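PDB 2QCV: putative 5-dehydro-2-deoxygluconokinase from Bacillus halodurans C-125, which probably phosphorylates 5-dehydro-2-deoxy-D-gluconate with ATP, the fifth step in breaking down myo-inositol to acetyl-CoA, as a member of the PfkB carbohydrate kinase family. Local coordinates for residues Asp169-Phe174 with Ser233-Val238; Thr87-Val92 with Glu133-Arg138; Glu95-Gly100 with Asp123-Pro128; Gly45-Ile50 with Ala61-Lys66. One frame throughout, in Å; residues are numbered along the deposited sequence.

Contact 1: Asp169-Phe174 with Ser233-Val238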
# COMPACT_ATOMS: atom_id res chain seq x y z
N ASP A 169 12.61 -22.31 -29.39
CA ASP A 169 13.99 -22.71 -29.57
C ASP A 169 14.94 -21.53 -29.41
O ASP A 169 15.92 -21.38 -30.14
CB ASP A 169 14.15 -23.43 -30.92
CG ASP A 169 15.43 -24.18 -31.04
OD1 ASP A 169 15.90 -24.66 -29.99
OD2 ASP A 169 15.95 -24.28 -32.17
N VAL A 170 14.60 -20.66 -28.47
CA VAL A 170 15.41 -19.52 -28.07
C VAL A 170 16.10 -19.95 -26.77
O VAL A 170 15.45 -20.34 -25.80
CB VAL A 170 14.55 -18.28 -27.86
CG1 VAL A 170 15.42 -17.11 -27.38
CG2 VAL A 170 13.82 -17.91 -29.17
N LYS A 171 17.43 -19.89 -26.75
CA LYS A 171 18.21 -20.32 -25.59
C LYS A 171 18.01 -19.32 -24.42
O LYS A 171 18.16 -18.11 -24.60
CB LYS A 171 19.68 -20.38 -25.96
CG LYS A 171 20.55 -21.14 -24.96
CD LYS A 171 21.91 -21.60 -25.57
CE LYS A 171 21.85 -22.56 -26.80
NZ LYS A 171 21.31 -23.95 -26.54
N VAL A 172 17.71 -19.85 -23.23
CA VAL A 172 17.42 -19.03 -22.03
C VAL A 172 18.68 -18.98 -21.20
O VAL A 172 19.20 -20.03 -20.78
CB VAL A 172 16.22 -19.58 -21.22
CG1 VAL A 172 16.01 -18.81 -19.87
CG2 VAL A 172 14.93 -19.52 -22.10
N VAL A 173 19.18 -17.76 -21.05
CA VAL A 173 20.36 -17.48 -20.27
C VAL A 173 19.96 -16.72 -19.02
O VAL A 173 19.38 -15.61 -19.08
CB VAL A 173 21.43 -16.66 -21.08
CG1 VAL A 173 22.68 -16.44 -20.20
CG2 VAL A 173 21.78 -17.29 -22.44
N PHE A 174 20.25 -17.32 -17.86
CA PHE A 174 19.84 -16.75 -16.58
C PHE A 174 21.07 -16.18 -15.90
O PHE A 174 21.98 -16.93 -15.52
CB PHE A 174 19.18 -17.84 -15.71
CG PHE A 174 18.60 -17.36 -14.39
CD1 PHE A 174 18.15 -16.04 -14.17
CD2 PHE A 174 18.49 -18.27 -13.34
CE1 PHE A 174 17.61 -15.70 -12.94
CE2 PHE A 174 17.95 -17.92 -12.12
CZ PHE A 174 17.54 -16.64 -11.91
N SER A 233 16.98 -28.43 -16.73
CA SER A 233 17.28 -27.96 -18.08
C SER A 233 18.72 -27.55 -18.39
O SER A 233 19.14 -27.69 -19.53
CB SER A 233 16.35 -26.81 -18.46
OG SER A 233 15.01 -27.26 -18.51
N PRO A 234 19.46 -26.92 -17.45
CA PRO A 234 20.76 -26.39 -17.90
C PRO A 234 21.69 -27.36 -18.58
O PRO A 234 21.80 -28.53 -18.17
CB PRO A 234 21.38 -25.85 -16.60
CG PRO A 234 20.19 -25.47 -15.81
CD PRO A 234 19.19 -26.53 -16.06
N GLU A 235 22.34 -26.85 -19.63
CA GLU A 235 23.42 -27.55 -20.36
C GLU A 235 24.79 -26.92 -20.08
O GLU A 235 25.80 -27.53 -20.31
CB GLU A 235 23.12 -27.50 -21.88
CG GLU A 235 23.35 -26.11 -22.49
CD GLU A 235 22.72 -25.86 -23.90
OE1 GLU A 235 22.02 -26.77 -24.40
OE2 GLU A 235 22.98 -24.76 -24.49
N LEU A 236 24.79 -25.71 -19.50
CA LEU A 236 26.00 -24.94 -19.22
C LEU A 236 25.81 -24.11 -17.99
O LEU A 236 24.85 -23.33 -17.91
CB LEU A 236 26.36 -24.02 -20.39
CG LEU A 236 27.62 -23.13 -20.26
CD1 LEU A 236 28.97 -23.94 -20.09
CD2 LEU A 236 27.70 -22.21 -21.44
N ILE A 237 26.73 -24.25 -17.03
CA ILE A 237 26.64 -23.49 -15.79
C ILE A 237 27.98 -22.83 -15.57
O ILE A 237 29.04 -23.49 -15.63
CB ILE A 237 26.30 -24.44 -14.59
CG1 ILE A 237 24.97 -25.16 -14.83
CG2 ILE A 237 26.34 -23.71 -13.24
CD1 ILE A 237 24.67 -26.32 -13.91
N VAL A 238 27.94 -21.51 -15.40
CA VAL A 238 29.17 -20.73 -15.18
C VAL A 238 29.18 -20.14 -13.78
O VAL A 238 28.28 -19.40 -13.40
CB VAL A 238 29.30 -19.61 -16.23
CG1 VAL A 238 30.56 -18.79 -15.96
CG2 VAL A 238 29.28 -20.22 -17.70

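Contact 2: Thr87-Val92 with Glu133-Arg138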
# COMPACT_ATOMS: atom_id res chain seq x y z
N THR A 87 14.79 -0.88 -29.55
CA THR A 87 13.95 -0.37 -28.46
C THR A 87 12.45 -0.50 -28.75
O THR A 87 11.62 0.07 -28.03
CB THR A 87 14.30 1.11 -28.13
OG1 THR A 87 14.04 1.97 -29.27
CG2 THR A 87 15.77 1.20 -27.68
N SER A 88 12.12 -1.28 -29.77
CA SER A 88 10.73 -1.51 -30.18
C SER A 88 9.81 -2.11 -29.11
O SER A 88 8.60 -1.89 -29.14
CB SER A 88 10.66 -2.40 -31.44
OG SER A 88 11.01 -3.73 -31.16
N ASN A 89 10.38 -2.81 -28.14
CA ASN A 89 9.60 -3.48 -27.10
C ASN A 89 9.85 -2.89 -25.71
O ASN A 89 9.61 -3.51 -24.66
CB ASN A 89 9.87 -5.00 -27.15
CG ASN A 89 9.04 -5.70 -28.23
OD1 ASN A 89 8.21 -6.53 -27.90
ND2 ASN A 89 9.26 -5.36 -29.53
N LEU A 90 10.34 -1.65 -25.69
CA LEU A 90 10.33 -0.87 -24.49
C LEU A 90 8.92 -0.33 -24.37
O LEU A 90 8.37 0.21 -25.33
CB LEU A 90 11.30 0.27 -24.55
CG LEU A 90 12.76 -0.01 -24.49
CD1 LEU A 90 13.50 1.35 -24.33
CD2 LEU A 90 13.07 -0.94 -23.35
N VAL A 91 8.30 -0.51 -23.23
CA VAL A 91 6.95 -0.04 -23.03
C VAL A 91 6.96 1.13 -22.06
O VAL A 91 7.64 1.10 -21.04
CB VAL A 91 6.00 -1.19 -22.56
CG1 VAL A 91 6.57 -1.94 -21.37
CG2 VAL A 91 4.59 -0.65 -22.21
N VAL A 92 6.18 2.16 -22.37
CA VAL A 92 6.13 3.34 -21.50
C VAL A 92 5.04 3.18 -20.45
O VAL A 92 3.87 2.93 -20.74
CB VAL A 92 5.96 4.62 -22.28
CG1 VAL A 92 5.91 5.84 -21.34
CG2 VAL A 92 7.06 4.76 -23.27
N GLU A 133 5.67 -12.78 -27.92
CA GLU A 133 6.28 -13.99 -28.50
C GLU A 133 6.92 -13.78 -29.85
O GLU A 133 7.99 -14.37 -30.11
CB GLU A 133 5.26 -15.13 -28.56
CG GLU A 133 5.82 -16.46 -29.01
CD GLU A 133 4.86 -17.59 -28.73
OE1 GLU A 133 3.70 -17.31 -28.27
OE2 GLU A 133 5.28 -18.75 -28.91
N ALA A 134 6.31 -12.93 -30.71
CA ALA A 134 6.83 -12.63 -32.04
C ALA A 134 8.18 -11.94 -31.99
O ALA A 134 8.99 -12.09 -32.90
CB ALA A 134 5.81 -11.77 -32.86
N TYR A 135 8.46 -11.24 -30.89
CA TYR A 135 9.73 -10.55 -30.72
C TYR A 135 10.76 -11.53 -30.22
O TYR A 135 11.82 -11.68 -30.79
CB TYR A 135 9.57 -9.44 -29.72
CG TYR A 135 10.73 -8.50 -29.59
CD1 TYR A 135 11.27 -7.86 -30.68
CD2 TYR A 135 11.28 -8.21 -28.35
CE1 TYR A 135 12.31 -6.94 -30.53
CE2 TYR A 135 12.31 -7.33 -28.21
CZ TYR A 135 12.81 -6.68 -29.29
OH TYR A 135 13.82 -5.76 -29.08
N ILE A 136 10.43 -12.22 -29.14
CA ILE A 136 11.35 -13.21 -28.55
C ILE A 136 11.85 -14.25 -29.56
O ILE A 136 13.04 -14.56 -29.64
CB ILE A 136 10.68 -13.90 -27.32
CG1 ILE A 136 10.50 -12.89 -26.19
CG2 ILE A 136 11.45 -15.16 -26.87
CD1 ILE A 136 9.67 -13.43 -24.96
N ARG A 137 10.95 -14.77 -30.39
CA ARG A 137 11.36 -15.79 -31.34
C ARG A 137 12.33 -15.37 -32.44
O ARG A 137 12.84 -16.23 -33.14
CB ARG A 137 10.16 -16.47 -31.95
CG ARG A 137 9.41 -15.63 -32.90
CD ARG A 137 8.12 -16.34 -33.27
NE ARG A 137 7.37 -15.54 -34.22
CZ ARG A 137 6.04 -15.56 -34.35
NH1 ARG A 137 5.28 -16.33 -33.58
NH2 ARG A 137 5.47 -14.77 -35.25
N ARG A 138 12.60 -14.07 -32.57
CA ARG A 138 13.58 -13.55 -33.53
C ARG A 138 14.99 -13.54 -33.00
O ARG A 138 15.91 -13.05 -33.66
CB ARG A 138 13.22 -12.11 -33.86
CG ARG A 138 11.81 -12.03 -34.34
CD ARG A 138 11.59 -10.93 -35.29
NE ARG A 138 11.25 -9.69 -34.68
CZ ARG A 138 11.82 -8.51 -34.95
NH1 ARG A 138 12.84 -8.37 -35.81
NH2 ARG A 138 11.37 -7.46 -34.33

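Contact 3: Glu95-Gly100 with Asp123-Pro128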
# COMPACT_ATOMS: atom_id res chain seq x y z
N GLU A 95 1.23 4.89 -15.52
CA GLU A 95 0.68 4.97 -14.18
C GLU A 95 1.53 5.86 -13.26
O GLU A 95 1.37 5.81 -12.04
CB GLU A 95 0.53 3.58 -13.52
CG GLU A 95 -0.23 2.45 -14.25
CD GLU A 95 -0.09 1.07 -13.47
OE1 GLU A 95 -0.70 0.95 -12.38
OE2 GLU A 95 0.64 0.11 -13.92
N GLY A 96 2.43 6.67 -13.82
CA GLY A 96 3.19 7.63 -13.02
C GLY A 96 4.40 7.04 -12.30
O GLY A 96 5.00 7.69 -11.47
N HIS A 97 4.77 5.82 -12.61
CA HIS A 97 5.94 5.22 -11.95
C HIS A 97 7.26 5.81 -12.45
O HIS A 97 7.42 6.10 -13.62
CB HIS A 97 5.96 3.71 -12.13
CG HIS A 97 4.76 3.03 -11.55
ND1 HIS A 97 3.89 2.29 -12.32
CD2 HIS A 97 4.26 3.02 -10.29
CE1 HIS A 97 2.92 1.82 -11.54
NE2 HIS A 97 3.12 2.26 -10.31
N LYS A 98 8.19 5.99 -11.52
CA LYS A 98 9.50 6.59 -11.77
C LYS A 98 10.53 5.54 -12.14
O LYS A 98 10.41 4.37 -11.80
CB LYS A 98 9.99 7.30 -10.50
CG LYS A 98 9.06 8.33 -9.95
CD LYS A 98 8.97 9.53 -10.83
CE LYS A 98 7.90 10.49 -10.26
NZ LYS A 98 7.86 11.70 -11.04
N THR A 99 11.58 6.00 -12.82
CA THR A 99 12.73 5.18 -13.15
C THR A 99 13.56 4.89 -11.92
O THR A 99 13.80 5.77 -11.09
CB THR A 99 13.64 5.92 -14.19
OG1 THR A 99 12.83 6.45 -15.26
CG2 THR A 99 14.76 5.00 -14.74
N GLY A 100 14.03 3.65 -11.76
CA GLY A 100 14.96 3.41 -10.66
C GLY A 100 16.24 4.20 -10.81
O GLY A 100 16.64 4.55 -11.94
N ASP A 123 10.30 -0.26 -13.98
CA ASP A 123 10.73 -1.55 -14.57
C ASP A 123 10.04 -2.77 -13.94
O ASP A 123 9.94 -3.80 -14.59
CB ASP A 123 12.22 -1.71 -14.60
CG ASP A 123 12.84 -1.81 -13.21
OD1 ASP A 123 12.77 -2.88 -12.59
OD2 ASP A 123 13.49 -0.83 -12.79
N LEU A 124 9.56 -2.60 -12.71
CA LEU A 124 8.91 -3.68 -11.99
C LEU A 124 7.46 -3.86 -12.39
O LEU A 124 6.87 -4.87 -12.04
CB LEU A 124 9.01 -3.45 -10.47
CG LEU A 124 10.44 -3.48 -9.88
CD1 LEU A 124 10.38 -3.11 -8.36
CD2 LEU A 124 11.07 -4.82 -10.12
N TYR A 125 6.90 -2.92 -13.16
CA TYR A 125 5.54 -3.00 -13.65
C TYR A 125 5.40 -3.58 -15.06
O TYR A 125 4.32 -3.58 -15.60
CB TYR A 125 4.87 -1.62 -13.55
CG TYR A 125 4.58 -1.32 -12.11
CD1 TYR A 125 3.43 -1.83 -11.53
CD2 TYR A 125 5.51 -0.67 -11.30
CE1 TYR A 125 3.16 -1.65 -10.22
CE2 TYR A 125 5.23 -0.46 -9.94
CZ TYR A 125 4.06 -0.97 -9.41
OH TYR A 125 3.73 -0.80 -8.10
N LEU A 126 6.50 -4.06 -15.64
CA LEU A 126 6.41 -4.85 -16.85
C LEU A 126 5.51 -6.04 -16.54
O LEU A 126 5.64 -6.68 -15.48
CB LEU A 126 7.81 -5.35 -17.29
CG LEU A 126 7.90 -6.22 -18.54
CD1 LEU A 126 7.59 -5.36 -19.80
CD2 LEU A 126 9.29 -6.95 -18.60
N SER A 127 4.57 -6.29 -17.41
CA SER A 127 3.52 -7.26 -17.16
C SER A 127 3.51 -8.32 -18.25
O SER A 127 4.01 -8.08 -19.35
CB SER A 127 2.17 -6.55 -17.07
OG SER A 127 1.75 -6.19 -18.37
N PRO A 128 2.94 -9.50 -17.97
CA PRO A 128 2.84 -10.54 -19.03
C PRO A 128 2.23 -10.09 -20.36
O PRO A 128 2.71 -10.49 -21.42
CB PRO A 128 1.97 -11.60 -18.36
CG PRO A 128 2.25 -11.48 -16.91
CD PRO A 128 2.41 -9.99 -16.66
O HOH W 1 1.51 1.68 -8.19
O HOH W 2 12.82 1.64 -13.52

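Contact 4: Gly45-Ile50 with Ala61-Lys66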
# COMPACT_ATOMS: atom_id res chain seq x y z
N GLY A 45 21.35 -0.73 -14.87
CA GLY A 45 20.47 -1.87 -14.75
C GLY A 45 21.19 -3.01 -15.42
O GLY A 45 21.68 -2.87 -16.55
N SER A 46 21.26 -4.15 -14.74
CA SER A 46 22.02 -5.30 -15.28
C SER A 46 21.67 -5.74 -16.72
O SER A 46 22.57 -5.77 -17.56
CB SER A 46 21.96 -6.48 -14.32
OG SER A 46 22.48 -7.62 -14.94
N PRO A 47 20.39 -6.07 -17.03
CA PRO A 47 20.14 -6.45 -18.43
C PRO A 47 20.36 -5.35 -19.47
O PRO A 47 20.78 -5.64 -20.57
CB PRO A 47 18.70 -6.95 -18.43
CG PRO A 47 18.10 -6.44 -17.19
CD PRO A 47 19.19 -6.17 -16.20
N ALA A 48 20.07 -4.10 -19.13
CA ALA A 48 20.41 -2.96 -19.97
C ALA A 48 21.90 -2.87 -20.26
O ALA A 48 22.34 -2.71 -21.42
CB ALA A 48 19.86 -1.62 -19.32
N ASN A 49 22.71 -2.95 -19.21
CA ASN A 49 24.16 -2.94 -19.36
C ASN A 49 24.64 -4.07 -20.25
O ASN A 49 25.58 -3.91 -21.04
CB ASN A 49 24.85 -3.10 -17.99
CG ASN A 49 24.76 -1.90 -17.15
OD1 ASN A 49 24.50 -0.78 -17.63
ND2 ASN A 49 24.95 -2.11 -15.83
N ILE A 50 24.03 -5.24 -20.09
CA ILE A 50 24.46 -6.41 -20.86
C ILE A 50 24.15 -6.16 -22.35
O ILE A 50 25.00 -6.41 -23.21
CB ILE A 50 23.82 -7.73 -20.36
CG1 ILE A 50 24.37 -8.07 -18.97
CG2 ILE A 50 24.10 -8.92 -21.34
CD1 ILE A 50 23.65 -9.26 -18.29
N ALA A 61 21.22 -6.67 -30.53
CA ALA A 61 20.51 -6.83 -29.28
C ALA A 61 19.16 -6.11 -29.28
O ALA A 61 18.96 -5.07 -29.94
CB ALA A 61 21.38 -6.35 -28.10
N GLY A 62 18.22 -6.71 -28.56
CA GLY A 62 16.91 -6.15 -28.27
C GLY A 62 16.62 -6.21 -26.80
O GLY A 62 17.44 -6.72 -26.01
N PHE A 63 15.45 -5.70 -26.41
CA PHE A 63 15.15 -5.49 -24.99
C PHE A 63 13.64 -5.51 -24.75
O PHE A 63 12.87 -4.95 -25.54
CB PHE A 63 15.73 -4.14 -24.50
CG PHE A 63 15.93 -4.07 -22.99
CD1 PHE A 63 17.03 -4.61 -22.41
CD2 PHE A 63 14.99 -3.47 -22.18
CE1 PHE A 63 17.22 -4.54 -21.02
CE2 PHE A 63 15.17 -3.43 -20.82
CZ PHE A 63 16.30 -3.98 -20.25
N ILE A 64 13.26 -6.15 -23.66
CA ILE A 64 11.88 -6.14 -23.15
C ILE A 64 11.93 -5.48 -21.79
O ILE A 64 12.51 -6.02 -20.84
CB ILE A 64 11.24 -7.54 -23.06
CG1 ILE A 64 11.25 -8.21 -24.46
CG2 ILE A 64 9.79 -7.45 -22.50
CD1 ILE A 64 11.00 -9.71 -24.42
N GLY A 65 11.35 -4.29 -21.69
CA GLY A 65 11.32 -3.62 -20.39
C GLY A 65 10.37 -2.44 -20.37
O GLY A 65 9.91 -1.99 -21.42
N LYS A 66 10.09 -1.97 -19.16
CA LYS A 66 9.22 -0.83 -18.95
C LYS A 66 10.02 0.35 -18.45
O LYS A 66 10.90 0.21 -17.59
CB LYS A 66 8.10 -1.18 -18.00
CG LYS A 66 7.13 -0.04 -17.70
CD LYS A 66 5.80 -0.52 -17.11
CE LYS A 66 4.84 -1.07 -18.19
NZ LYS A 66 3.58 -1.65 -17.56

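Contact 1: Asp169-Phe174 with Ser233-Val238
A single salt bridge joins the two segments: K171 NZ donates a hydrogen bond to E235 OE2 at 2.8 Å. The ammonium group reaches this oxygen on its syn side, 18° out of the carboxylate plane. The grip is one-sided, since E235 OE1 stays 3.6 Å from K171 NZ. Two methylenes of the lysine also lie against the bonded oxygen, with K171 CE 3.4 Å and K171 CD 3.5 Å from E235 OE2. K171 leaves its strand without aiming at the other segment and comes round to the acid because its chain bends at both chi3 and chi4. E235 starts in the cramped place between its own backbone N and carbonyl carbon (chi1 74°), and beyond CG it runs out extended to meet the lysine, so that the two side chains cross at about a right angle. K171 also touches D201, just ahead of strand 202-206. That strand lies between 171-175 and 236-240 in the large sheet, consistent with the ion pair bridging over its start. Helix 154-167, closed by a Schellman motif at D169, packs on V170 and V172, while helix 271-284 packs on L236 and V238.

Contact 2: Thr87-Val92 with Glu133-Arg138
N89 and Y135 bring the two backbones nearest to each other, their CA atoms 7.9 Å apart. N89 stands in a type I turn from T87 to L90, closed by L90 N to T87 O at 3.2 Å, and Y135 lies in the short helix 133-136. Across this gap the N89 amide lies flat on one face of the Y135 ring, the planes only 4° apart. N89 ND2 sits over the ring centre and N89 CG is 3.4 Å from Y135 CD2, while N89 CB adds a CH-pi contact to the same face. What fixes the amide's rotation is a bond within the turn: N89 ND2 donates to S88 OG at 2.9 Å, in the amide plane. S88 OG, bonded also to D86, lies 3.5 Å from Y135 CE1. The turn leads into edge strand 90-92 of the central sheet of this ribokinase-like fold, and the helix precedes strand 139-145 of that sheet. A chi1 of -171° swings the Y135 ring out from the helix to the turn and carries its hydroxyl on to F63 N in strand 61-67. Replacing Y135 by an alanine is likely to leave the N89 amide without its stacking surface and F63 N without this acceptor.

Contact 3: Glu95-Gly100 with Asp123-Pro128
E95 brings its carboxylate to the Y125 ring, E95 OE2 coming within 4.2 Å of Y125 CD1. The same oxygen lies in the plane of the H97 ring, at its edge. Two residues on from E95, H97 makes the main contact: its imidazole stacks face to face on Y125, the centroids 3.7 Å apart and the planes at 5°. H97 NE2 is 3.5 Å from Y125 CE2, and the carbonyl E95 O lies over the opposite face of the imidazole. H97 ND1 bonds D93, while H97 NE2 shares a water at 2.7 Å that bonds weakly to Y125 OH; the stronger partner of that hydroxyl is D120. A serine in place of Y125 would probably uncover one face of the H97 imidazole and leave D120 without its phenol partner. At G100 a buried link forms through another water, which accepts from G100 N at 2.9 Å and D123 N and donates to D123 OD2 at 2.7 Å; D123 also pairs with R19. The first segment leads into lid strand 101-106 and the second comes back from lid strand 111-117, two of the passages between the main alpha/beta domain and the small beta-sheet lid of PfkB kinases.

Contact 4: Gly45-Ile50 with Ala61-Lys66
A chi1 of -158° sets F63 CG opposite the backbone nitrogen and, with chi2 at 82°, stands the ring up from strand 61-67 against the first turn of helix 46-56. This is helix-on-sheet packing in the alpha/beta core of the ribokinase-like fold: the helix lies over one face of the central sheet, and strand 61-67 runs parallel to its neighbour 12-17. One corner of the ring does the touching. P47 C lies in the ring plane at its edge, 3.6 Å from F63 CE1, and the proline side chain adds P47 CB at 3.8 Å from the same carbon. P47 also rests on A16 of strand 12-17 and S145 of strand 139-145. G45 is the N-cap, just before the helix, and its positive phi of 103° would push a CB against the preceding carbonyl oxygen; N49 N closes the first turn on G45 O at 2.9 Å. On the strand, a CB on G65 would clash with F63 CE2, so the bare backbone there gives the ring its place, while L90 packs on F63 from the adjoining strand 90-92. On the helix, A48 N also nears the touching corner, and A48 CB lies 4.3 Å from F63 CE1.

In the fold
Along the chain contact 4 closes first, then contact 2 opens with contact 3 nested in its loop, and contact 1 follows. Contacts 1, 2 and 4 all reach the nine-stranded sheet. Contacts 2 and 4, centres 11 Å apart, meet where strands 90-92 and 61-67 pair, V91 N bonding G65 O. Contact 3 joins this corner through K66 NZ, which bonds Y125 O, and through L126 packing on V91 and I64. Contact 1, about 27 Å from contact 3 between centres, touches contact 2 where V170 packs on I136. Contacts 2 and 4 set helices 133-136 and 46-56 against the sheet region, contact 3 pairs loops leading to and from the lid, and contact 1 ties two strand ends at the surface.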